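Local coordinates for protein beta-glucuronidase (uncultured Clostridium sp., PDB 6U7J) that hydrolyses beta-D-glucuronides as a gut bacterial family 2 glycosyl hydrolase, an activity that can reactivate estrogens, at residues L389-Y400 against Y428-L439; L147-G155 against E362-F370. All coordinates share one frame; numbering follows the deposited sequence.

Contact 1 (L389-Y400 against Y428-L439)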
loop_
_atom_site.group_PDB
_atom_site.type_symbol
_atom_site.label_atom_id
_atom_site.label_comp_id
_atom_site.label_asym_id
_atom_site.label_seq_id
_atom_site.Cartn_x
_atom_site.Cartn_y
_atom_site.Cartn_z
ATOM N N LEU B 389 3.155 45.217 -3.446
ATOM C CA LEU B 389 3.659 45.770 -2.193
ATOM C C LEU B 389 2.538 46.405 -1.374
ATOM O O LEU B 389 2.427 46.168 -0.163
ATOM C CB LEU B 389 4.772 46.779 -2.495
ATOM C CG LEU B 389 5.370 47.562 -1.317
ATOM C CD1 LEU B 389 5.727 46.626 -0.193
ATOM C CD2 LEU B 389 6.593 48.370 -1.757
ATOM N N ALA B 390 1.699 47.228 -2.013
ATOM C CA ALA B 390 0.612 47.867 -1.276
ATOM C C ALA B 390 -0.395 46.830 -0.794
ATOM O O ALA B 390 -0.880 46.907 0.342
ATOM C CB ALA B 390 -0.073 48.926 -2.136
ATOM N N TYR B 391 -0.682 45.821 -1.630
ATOM C CA TYR B 391 -1.609 44.778 -1.210
ATOM C C TYR B 391 -0.999 43.933 -0.089
ATOM O O TYR B 391 -1.690 43.555 0.864
ATOM C CB TYR B 391 -2.013 43.924 -2.419
ATOM C CG TYR B 391 -2.922 42.790 -2.029
ATOM C CD1 TYR B 391 -4.191 43.045 -1.532
ATOM C CD2 TYR B 391 -2.492 41.462 -2.112
ATOM C CE1 TYR B 391 -5.020 42.024 -1.148
ATOM C CE2 TYR B 391 -3.318 40.424 -1.740
ATOM C CZ TYR B 391 -4.578 40.713 -1.255
ATOM O OH TYR B 391 -5.406 39.701 -0.865
ATOM N N HIS B 392 0.308 43.685 -0.162
ATOM C CA HIS B 392 1.018 42.940 0.877
ATOM C C HIS B 392 0.918 43.647 2.232
ATOM O O HIS B 392 0.647 43.014 3.262
ATOM C CB HIS B 392 2.472 42.778 0.427
ATOM C CG HIS B 392 3.272 41.769 1.195
ATOM N ND1 HIS B 392 4.485 41.299 0.736
ATOM C CD2 HIS B 392 3.066 41.169 2.390
ATOM C CE1 HIS B 392 4.986 40.444 1.608
ATOM N NE2 HIS B 392 4.139 40.336 2.616
ATOM N N LYS B 393 1.128 44.969 2.251
ATOM C CA LYS B 393 0.923 45.734 3.482
ATOM C C LYS B 393 -0.521 45.633 3.967
ATOM O O LYS B 393 -0.776 45.481 5.169
ATOM C CB LYS B 393 1.286 47.206 3.267
ATOM C CG LYS B 393 2.726 47.481 2.893
ATOM C CD LYS B 393 3.005 48.973 3.038
ATOM C CE LYS B 393 4.005 49.463 2.019
ATOM N NZ LYS B 393 4.139 50.953 2.076
ATOM N N GLN B 394 -1.485 45.720 3.047
ATOM C CA GLN B 394 -2.879 45.647 3.466
ATOM C C GLN B 394 -3.218 44.286 4.072
ATOM O O GLN B 394 -4.015 44.207 5.014
ATOM C CB GLN B 394 -3.798 45.965 2.289
ATOM C CG GLN B 394 -3.579 47.365 1.736
ATOM C CD GLN B 394 -4.383 47.636 0.474
ATOM O OE1 GLN B 394 -4.719 46.711 -0.276
ATOM N NE2 GLN B 394 -4.699 48.911 0.229
ATOM N N VAL B 395 -2.639 43.198 3.548
ATOM C CA VAL B 395 -2.951 41.892 4.134
ATOM C C VAL B 395 -2.316 41.769 5.515
ATOM O O VAL B 395 -2.899 41.172 6.430
ATOM C CB VAL B 395 -2.517 40.760 3.184
ATOM C CG1 VAL B 395 -2.546 39.409 3.891
ATOM C CG2 VAL B 395 -3.429 40.735 1.961
ATOM N N LEU B 396 -1.141 42.369 5.707
ATOM C CA LEU B 396 -0.539 42.427 7.039
ATOM C C LEU B 396 -1.397 43.225 8.011
ATOM O O LEU B 396 -1.546 42.848 9.184
ATOM C CB LEU B 396 0.846 43.043 6.942
ATOM C CG LEU B 396 1.918 42.055 6.510
ATOM C CD1 LEU B 396 3.103 42.851 6.037
ATOM C CD2 LEU B 396 2.299 41.106 7.675
ATOM N N LYS B 397 -1.942 44.354 7.550
ATOM C CA LYS B 397 -2.870 45.138 8.360
ATOM C C LYS B 397 -4.053 44.285 8.811
ATOM O O LYS B 397 -4.422 44.284 9.994
ATOM C CB LYS B 397 -3.339 46.350 7.543
ATOM C CG LYS B 397 -4.445 47.193 8.171
ATOM C CD LYS B 397 -4.039 47.692 9.524
ATOM C CE LYS B 397 -4.918 48.862 9.960
ATOM N NZ LYS B 397 -4.648 49.178 11.397
ATOM N N GLU B 398 -4.659 43.547 7.868
ATOM C CA GLU B 398 -5.800 42.687 8.179
ATOM C C GLU B 398 -5.405 41.559 9.134
ATOM O O GLU B 398 -6.112 41.285 10.112
ATOM C CB GLU B 398 -6.374 42.099 6.891
ATOM C CG GLU B 398 -7.446 42.915 6.170
ATOM C CD GLU B 398 -7.927 42.191 4.916
ATOM O OE1 GLU B 398 -7.192 42.225 3.901
ATOM O OE2 GLU B 398 -9.008 41.548 4.949
ATOM N N LEU B 399 -4.286 40.880 8.857
ATOM C CA LEU B 399 -3.851 39.805 9.754
ATOM C C LEU B 399 -3.620 40.330 11.166
ATOM O O LEU B 399 -4.077 39.718 12.140
ATOM C CB LEU B 399 -2.577 39.130 9.232
ATOM C CG LEU B 399 -2.095 37.990 10.136
ATOM C CD1 LEU B 399 -3.167 36.935 10.353
ATOM C CD2 LEU B 399 -0.866 37.353 9.556
ATOM N N TYR B 400 -2.939 41.478 11.295
ATOM C CA TYR B 400 -2.718 42.062 12.619
ATOM C C TYR B 400 -4.040 42.364 13.312
ATOM O O TYR B 400 -4.229 42.028 14.486
ATOM C CB TYR B 400 -1.861 43.329 12.519
ATOM C CG TYR B 400 -1.737 44.042 13.853
ATOM C CD1 TYR B 400 -0.914 43.544 14.853
ATOM C CD2 TYR B 400 -2.490 45.196 14.128
ATOM C CE1 TYR B 400 -0.819 44.181 16.092
ATOM C CE2 TYR B 400 -2.414 45.832 15.358
ATOM C CZ TYR B 400 -1.575 45.327 16.336
ATOM O OH TYR B 400 -1.486 45.966 17.550
ATOM N N TYR B 428 11.666 46.266 -1.454
ATOM C CA TYR B 428 10.335 45.705 -1.232
ATOM C C TYR B 428 10.178 45.271 0.214
ATOM O O TYR B 428 9.263 45.711 0.918
ATOM C CB TYR B 428 10.092 44.522 -2.184
ATOM C CG TYR B 428 8.697 43.941 -2.096
ATOM C CD1 TYR B 428 8.342 43.073 -1.068
ATOM C CD2 TYR B 428 7.726 44.270 -3.040
ATOM C CE1 TYR B 428 7.069 42.561 -0.978
ATOM C CE2 TYR B 428 6.444 43.746 -2.965
ATOM C CZ TYR B 428 6.121 42.901 -1.929
ATOM O OH TYR B 428 4.848 42.392 -1.838
ATOM N N PHE B 429 11.081 44.424 0.685
ATOM C CA PHE B 429 10.902 43.864 2.011
ATOM C C PHE B 429 11.274 44.838 3.111
ATOM O O PHE B 429 10.764 44.706 4.228
ATOM C CB PHE B 429 11.677 42.546 2.107
ATOM C CG PHE B 429 11.017 41.440 1.324
ATOM C CD1 PHE B 429 9.887 40.806 1.824
ATOM C CD2 PHE B 429 11.458 41.109 0.062
ATOM C CE1 PHE B 429 9.241 39.807 1.094
ATOM C CE2 PHE B 429 10.823 40.118 -0.678
ATOM C CZ PHE B 429 9.710 39.464 -0.155
ATOM N N GLU B 430 12.124 45.827 2.827
ATOM C CA GLU B 430 12.340 46.883 3.810
ATOM C C GLU B 430 11.060 47.658 4.054
ATOM O O GLU B 430 10.710 47.953 5.206
ATOM C CB GLU B 430 13.437 47.842 3.360
ATOM C CG GLU B 430 13.839 48.785 4.478
ATOM C CD GLU B 430 14.699 49.929 4.002
ATOM O OE1 GLU B 430 15.395 50.541 4.844
ATOM O OE2 GLU B 430 14.679 50.216 2.788
ATOM N N GLU B 431 10.345 47.995 2.975
ATOM C CA GLU B 431 9.036 48.614 3.120
ATOM C C GLU B 431 8.095 47.718 3.917
ATOM O O GLU B 431 7.453 48.168 4.874
ATOM C CB GLU B 431 8.458 48.924 1.742
ATOM C CG GLU B 431 8.629 50.373 1.329
ATOM C CD GLU B 431 8.103 51.329 2.390
ATOM O OE1 GLU B 431 6.872 51.347 2.624
ATOM O OE2 GLU B 431 8.926 52.041 3.006
ATOM N N VAL B 432 8.013 46.432 3.549
ATOM C CA VAL B 432 7.077 45.539 4.225
ATOM C C VAL B 432 7.427 45.428 5.700
ATOM O O VAL B 432 6.555 45.526 6.570
ATOM C CB VAL B 432 7.045 44.152 3.556
ATOM C CG1 VAL B 432 6.149 43.212 4.354
ATOM C CG2 VAL B 432 6.534 44.244 2.142
ATOM N N THR B 433 8.713 45.229 6.006
ATOM C CA THR B 433 9.103 45.026 7.400
ATOM C C THR B 433 8.850 46.279 8.233
ATOM O O THR B 433 8.328 46.196 9.351
ATOM C CB THR B 433 10.572 44.615 7.493
ATOM O OG1 THR B 433 11.357 45.454 6.637
ATOM C CG2 THR B 433 10.750 43.175 7.074
ATOM N N LYS B 434 9.192 47.451 7.696
ATOM C CA LYS B 434 8.913 48.690 8.414
ATOM C C LYS B 434 7.425 48.855 8.682
ATOM O O LYS B 434 7.031 49.312 9.762
ATOM C CB LYS B 434 9.456 49.878 7.628
ATOM C CG LYS B 434 10.928 50.140 7.918
ATOM C CD LYS B 434 11.602 50.992 6.856
ATOM C CE LYS B 434 10.614 51.877 6.139
ATOM N NZ LYS B 434 10.026 52.883 7.068
ATOM N N TYR B 435 6.577 48.444 7.735
ATOM C CA TYR B 435 5.137 48.618 7.930
ATOM C C TYR B 435 4.603 47.729 9.052
ATOM O O TYR B 435 3.767 48.172 9.848
ATOM C CB TYR B 435 4.379 48.344 6.632
ATOM C CG TYR B 435 2.901 48.583 6.783
ATOM C CD1 TYR B 435 2.005 47.518 6.861
ATOM C CD2 TYR B 435 2.396 49.883 6.888
ATOM C CE1 TYR B 435 0.640 47.740 7.013
ATOM C CE2 TYR B 435 1.032 50.114 7.042
ATOM C CZ TYR B 435 0.162 49.038 7.101
ATOM O OH TYR B 435 -1.182 49.263 7.262
ATOM N N ILE B 436 5.055 46.470 9.131
ATOM C CA ILE B 436 4.514 45.582 10.162
ATOM C C ILE B 436 5.066 45.973 11.523
ATOM O O ILE B 436 4.387 45.820 12.547
ATOM C CB ILE B 436 4.788 44.094 9.824
ATOM C CG1 ILE B 436 4.269 43.160 10.919
ATOM C CG2 ILE B 436 6.261 43.827 9.611
ATOM C CD1 ILE B 436 2.759 43.247 11.183
ATOM N N ARG B 437 6.286 46.510 11.559
ATOM C CA ARG B 437 6.830 47.005 12.824
ATOM C C ARG B 437 6.038 48.195 13.350
ATOM O O ARG B 437 5.898 48.344 14.569
ATOM C CB ARG B 437 8.302 47.370 12.659
ATOM C CG ARG B 437 9.210 46.154 12.629
ATOM C CD ARG B 437 10.671 46.541 12.723
ATOM N NE ARG B 437 11.505 45.459 12.224
ATOM C CZ ARG B 437 11.853 44.401 12.944
ATOM N NH1 ARG B 437 11.450 44.290 14.213
ATOM N NH2 ARG B 437 12.610 43.462 12.396
ATOM N N LYS B 438 5.483 49.032 12.457
ATOM C CA LYS B 438 4.689 50.159 12.947
ATOM C C LYS B 438 3.334 49.698 13.476
ATOM O O LYS B 438 2.785 50.320 14.389
ATOM C CB LYS B 438 4.516 51.237 11.865
ATOM C CG LYS B 438 3.819 52.487 12.410
ATOM C CD LYS B 438 4.472 53.809 11.982
ATOM C CE LYS B 438 4.405 54.005 10.474
ATOM N NZ LYS B 438 3.313 54.956 10.076
ATOM N N LEU B 439 2.790 48.604 12.940
ATOM C CA LEU B 439 1.525 48.074 13.444
ATOM C C LEU B 439 1.699 47.405 14.799
ATOM O O LEU B 439 0.809 47.479 15.655
ATOM C CB LEU B 439 0.952 47.060 12.456
ATOM C CG LEU B 439 0.355 47.552 11.148
ATOM C CD1 LEU B 439 0.109 46.351 10.253
ATOM C CD2 LEU B 439 -0.938 48.307 11.411
#
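Val432 fits into a hollow of helix 389-400 lined by Leu389, His392 and Leu396. Its two methyls part company there. CG2 meets Leu389 CD1 at 3.4 Å, a tight carbon contact, and CG1 meets Leu396 CD1 while also lying over one face of the His392 imidazole. Leu389 fills a hollow in return. Its CD1 sits over the centre of the Tyr428 ring, 10° off the ring normal, as a CH-pi contact, and its CB touches Tyr428 CE2 at the rim. Tyr428 has CG anti to the backbone N (chi1 -176°), which carries the phenol across to the other helix. There its OH shares a hydrogen bond of 2.8 Å with His392 ND1, in the plane of the imidazole. His392 NE2 bonds to Ile414 O, so both ring nitrogens are held and the tilt of the ring is fixed.

Further along, the Tyr435 ring lies against the Lys393 chain. Lys393 CB is over its face, and Lys397 CB meets its OH at the edge. The Lys393 chain then runs on, and its NZ lies 2.8 Å from Glu431 OE1 in a salt bridge on the more exposed side. Leu439 closes the far end. Its CD2 packs on Lys397 CD at 3.7 Å, and its backbone O lies over a face of the Tyr400 ring.

The helix axes pass 10.0 Å apart at 24°, with both chains running the same way. Strand 409-416 connects the helices and lies beneath them. This is the packing of adjacent outer helices in a TIM barrel.

Contact 2 (L147-G155 against E362-F370); sequences LEWDCLPVG and EVPAVGMNF
Pro153 and Val154 lie along the backbone of 364-367. Val154 N gives a nearly straight hydrogen bond to Val366 O, 3.2 Å long with an N-H...O angle of 170°. Just before it, Pro153 CA makes a CA-H...O contact of 3.2 Å with Pro364 O. A cis peptide bond precedes Pro153. The Pro153 ring touches two residues, with Pro153 CD 3.8 Å from Pro364 CB and Pro153 CB 3.6 Å from Val366 CG1. Val366 CG1 stands between the backbone N and the carbonyl carbon (chi1 64°), beside the proline ring.

Met368 reaches back along its own segment. Chi1 of -56° sets Met368 CG against Val154 CG2, and the extended chain beyond it brings Met368 CE to 3.7 Å from Leu152 CD2. A water donates to both Val154 O and Gly367 O, adding a second polar link. At the solvent side the tip of Trp149, CH2, meets Phe370 CZ at 4.0 Å.

The next shell holds both loops in shape. Cys151 N to Glu148 O closes the type I turn 148-151. Gly155 N reaches the same oxygen from the other face of its plane, drawing the loop's end back. Trp149 also lies nearly parallel to the His156 ring. On the other segment, Ala365 and Met368 each centre an inverse gamma turn. Ala365 O also accepts from Thr415 OG1, and Asn369 ND2 reaches Glu417 O.

The contact is an interdomain one. A loop of the sugar binding domain packs on the loop that follows barrel strand 358-362, at the C-terminal end of the strands, where TIM barrel enzymes carry their active sites.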
loop_
_atom_site.group_PDB
_atom_site.type_symbol
_atom_site.label_atom_id
_atom_site.label_comp_id
_atom_site.label_asym_id
_atom_site.label_seq_id
_atom_site.Cartn_x
_atom_site.Cartn_y
_atom_site.Cartn_z
ATOM N N LEU B 147 -5.150 33.825 -9.694
ATOM C CA LEU B 147 -4.100 34.535 -8.979
ATOM C C LEU B 147 -3.244 35.278 -9.988
ATOM O O LEU B 147 -2.881 34.723 -11.031
ATOM C CB LEU B 147 -3.234 33.586 -8.151
ATOM C CG LEU B 147 -3.913 32.905 -6.962
ATOM C CD1 LEU B 147 -2.966 31.858 -6.374
ATOM C CD2 LEU B 147 -4.370 33.931 -5.889
ATOM N N GLU B 148 -2.951 36.535 -9.684
ATOM C CA GLU B 148 -2.124 37.394 -10.519
ATOM C C GLU B 148 -0.921 37.867 -9.712
ATOM O O GLU B 148 -0.753 37.509 -8.545
ATOM C CB GLU B 148 -2.928 38.588 -11.049
ATOM C CG GLU B 148 -4.032 38.211 -12.011
ATOM C CD GLU B 148 -3.536 37.968 -13.422
ATOM O OE1 GLU B 148 -2.356 37.579 -13.602
ATOM O OE2 GLU B 148 -4.337 38.177 -14.364
ATOM N N TRP B 149 -0.084 38.690 -10.354
ATOM C CA TRP B 149 1.160 39.145 -9.742
ATOM C C TRP B 149 0.936 40.046 -8.541
ATOM O O TRP B 149 1.871 40.237 -7.761
ATOM C CB TRP B 149 2.019 39.874 -10.768
ATOM C CG TRP B 149 2.604 38.957 -11.801
ATOM C CD1 TRP B 149 2.276 38.890 -13.123
ATOM C CD2 TRP B 149 3.623 37.971 -11.590
ATOM N NE1 TRP B 149 3.029 37.927 -13.749
ATOM C CE2 TRP B 149 3.863 37.347 -12.830
ATOM C CE3 TRP B 149 4.359 37.563 -10.474
ATOM C CZ2 TRP B 149 4.807 36.328 -12.988
ATOM C CZ3 TRP B 149 5.297 36.552 -10.627
ATOM C CH2 TRP B 149 5.513 35.947 -11.881
ATOM N N ASP B 150 -0.269 40.600 -8.368
ATOM C CA ASP B 150 -0.581 41.430 -7.210
ATOM C C ASP B 150 -1.581 40.765 -6.277
ATOM O O ASP B 150 -2.202 41.441 -5.450
ATOM C CB ASP B 150 -1.078 42.816 -7.629
ATOM C CG ASP B 150 -2.352 42.765 -8.461
ATOM O OD1 ASP B 150 -2.773 41.664 -8.868
ATOM O OD2 ASP B 150 -2.934 43.842 -8.717
ATOM N N CYS B 151 -1.747 39.452 -6.395
ATOM C CA CYS B 151 -2.465 38.659 -5.412
ATOM C C CYS B 151 -1.456 38.028 -4.465
ATOM O O CYS B 151 -0.258 37.977 -4.746
ATOM C CB CYS B 151 -3.300 37.572 -6.094
ATOM S SG CYS B 151 -4.525 38.218 -7.267
ATOM N N LEU B 152 -1.965 37.515 -3.353
ATOM C CA LEU B 152 -1.177 36.731 -2.407
ATOM C C LEU B 152 -1.981 35.482 -2.064
ATOM O O LEU B 152 -3.061 35.593 -1.450
ATOM C CB LEU B 152 -0.846 37.533 -1.150
ATOM C CG LEU B 152 -0.056 38.832 -1.310
ATOM C CD1 LEU B 152 0.182 39.405 0.061
ATOM C CD2 LEU B 152 1.284 38.613 -2.015
ATOM N N PRO B 153 -1.512 34.278 -2.413
ATOM C CA PRO B 153 -0.267 33.951 -3.108
ATOM C C PRO B 153 -0.177 34.520 -4.514
ATOM O O PRO B 153 -1.174 34.850 -5.135
ATOM C CB PRO B 153 -0.288 32.412 -3.162
ATOM C CG PRO B 153 -1.191 31.998 -2.054
ATOM C CD PRO B 153 -2.254 33.069 -2.012
ATOM N N VAL B 154 1.039 34.604 -5.006
ATOM C CA VAL B 154 1.321 35.186 -6.311
ATOM C C VAL B 154 1.094 34.130 -7.389
ATOM O O VAL B 154 1.445 32.956 -7.211
ATOM C CB VAL B 154 2.767 35.726 -6.308
ATOM C CG1 VAL B 154 3.342 35.816 -7.691
ATOM C CG2 VAL B 154 2.824 37.091 -5.592
ATOM N N GLY B 155 0.495 34.532 -8.510
ATOM C CA GLY B 155 0.409 33.654 -9.674
ATOM C C GLY B 155 0.317 34.447 -10.963
ATOM O O GLY B 155 0.507 35.661 -10.939
ATOM N N GLU B 362 1.638 33.663 9.631
ATOM C CA GLU B 362 2.243 33.964 8.334
ATOM C C GLU B 362 1.208 34.443 7.315
ATOM O O GLU B 362 0.104 33.895 7.240
ATOM C CB GLU B 362 2.977 32.729 7.787
ATOM C CG GLU B 362 3.860 32.998 6.566
ATOM C CD GLU B 362 4.710 31.785 6.173
ATOM O OE1 GLU B 362 5.852 31.663 6.690
ATOM O OE2 GLU B 362 4.228 30.948 5.361
ATOM N N VAL B 363 1.578 35.450 6.513
ATOM C CA VAL B 363 0.710 35.953 5.439
ATOM C C VAL B 363 0.990 35.200 4.139
ATOM O O VAL B 363 2.083 34.647 3.969
ATOM C CB VAL B 363 0.875 37.474 5.235
ATOM C CG1 VAL B 363 0.323 38.240 6.442
ATOM C CG2 VAL B 363 2.323 37.849 4.929
ATOM N N PRO B 364 0.058 35.168 3.180
ATOM C CA PRO B 364 0.274 34.334 1.989
ATOM C C PRO B 364 1.174 34.967 0.937
ATOM O O PRO B 364 0.898 34.869 -0.263
ATOM C CB PRO B 364 -1.144 34.116 1.443
ATOM C CG PRO B 364 -2.089 34.909 2.365
ATOM C CD PRO B 364 -1.235 35.870 3.128
ATOM N N ALA B 365 2.260 35.599 1.372
ATOM C CA ALA B 365 3.282 36.122 0.464
ATOM C C ALA B 365 4.240 34.998 0.048
ATOM O O ALA B 365 5.431 34.982 0.363
ATOM C CB ALA B 365 4.019 37.276 1.127
ATOM N N VAL B 366 3.671 34.036 -0.664
ATOM C CA VAL B 366 4.355 32.824 -1.088
ATOM C C VAL B 366 4.244 32.749 -2.599
ATOM O O VAL B 366 3.253 33.200 -3.187
ATOM C CB VAL B 366 3.748 31.568 -0.415
ATOM C CG1 VAL B 366 2.300 31.373 -0.852
ATOM C CG2 VAL B 366 4.597 30.316 -0.694
ATOM N N GLY B 367 5.275 32.200 -3.236
ATOM C CA GLY B 367 5.271 32.119 -4.680
ATOM C C GLY B 367 5.991 33.234 -5.400
ATOM O O GLY B 367 5.926 33.289 -6.633
ATOM N N MET B 368 6.688 34.119 -4.680
ATOM C CA MET B 368 7.473 35.183 -5.309
ATOM C C MET B 368 8.849 34.644 -5.713
ATOM O O MET B 368 9.902 35.130 -5.302
ATOM C CB MET B 368 7.595 36.381 -4.376
ATOM C CG MET B 368 6.279 36.959 -3.901
ATOM S SD MET B 368 6.498 38.102 -2.517
ATOM C CE MET B 368 4.899 38.919 -2.536
ATOM N N ASN B 369 8.818 33.597 -6.527
ATOM C CA ASN B 369 10.019 32.866 -6.905
ATOM C C ASN B 369 9.722 32.144 -8.216
ATOM O O ASN B 369 8.625 32.255 -8.770
ATOM C CB ASN B 369 10.447 31.916 -5.781
ATOM C CG ASN B 369 11.961 31.746 -5.689
ATOM O OD1 ASN B 369 12.658 31.753 -6.699
ATOM N ND2 ASN B 369 12.471 31.592 -4.468
ATOM N N PHE B 370 10.712 31.409 -8.717
ATOM C CA PHE B 370 10.597 30.735 -10.009
ATOM C C PHE B 370 11.187 29.340 -9.911
ATOM O O PHE B 370 12.089 29.120 -9.107
ATOM C CB PHE B 370 11.312 31.528 -11.110
ATOM C CG PHE B 370 10.400 32.417 -11.922
ATOM C CD1 PHE B 370 9.144 31.969 -12.338
ATOM C CD2 PHE B 370 10.802 33.697 -12.288
ATOM C CE1 PHE B 370 8.296 32.793 -13.105
ATOM C CE2 PHE B 370 9.962 34.527 -13.055
ATOM C CZ PHE B 370 8.708 34.072 -13.461
HETATM O O HOH W 1 3.684 31.905 -7.967
#

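In the fold
From the N terminus, the chain first forms the sugar binding domain, whose loop 147-155 waits for a partner more than 200 residues later. Contact 2 closes that long loop when strand 358-362 ends and 362-370 turns over the barrel. Contact 1 opens only afterwards. It closes a short loop from helix 386-403 through strand 409-416 to helix 424-439. The two are therefore in series and neither nest nor cross. Their centres are about 14 Å apart, and they touch: Ala365 packs on His392, Val363 on Leu399, and Met368 on Tyr428. Segment 362-370 thus touches both the sugar binding domain and the paired barrel helices. Loop 147-155 also reaches helix 386-403 directly, at Tyr391.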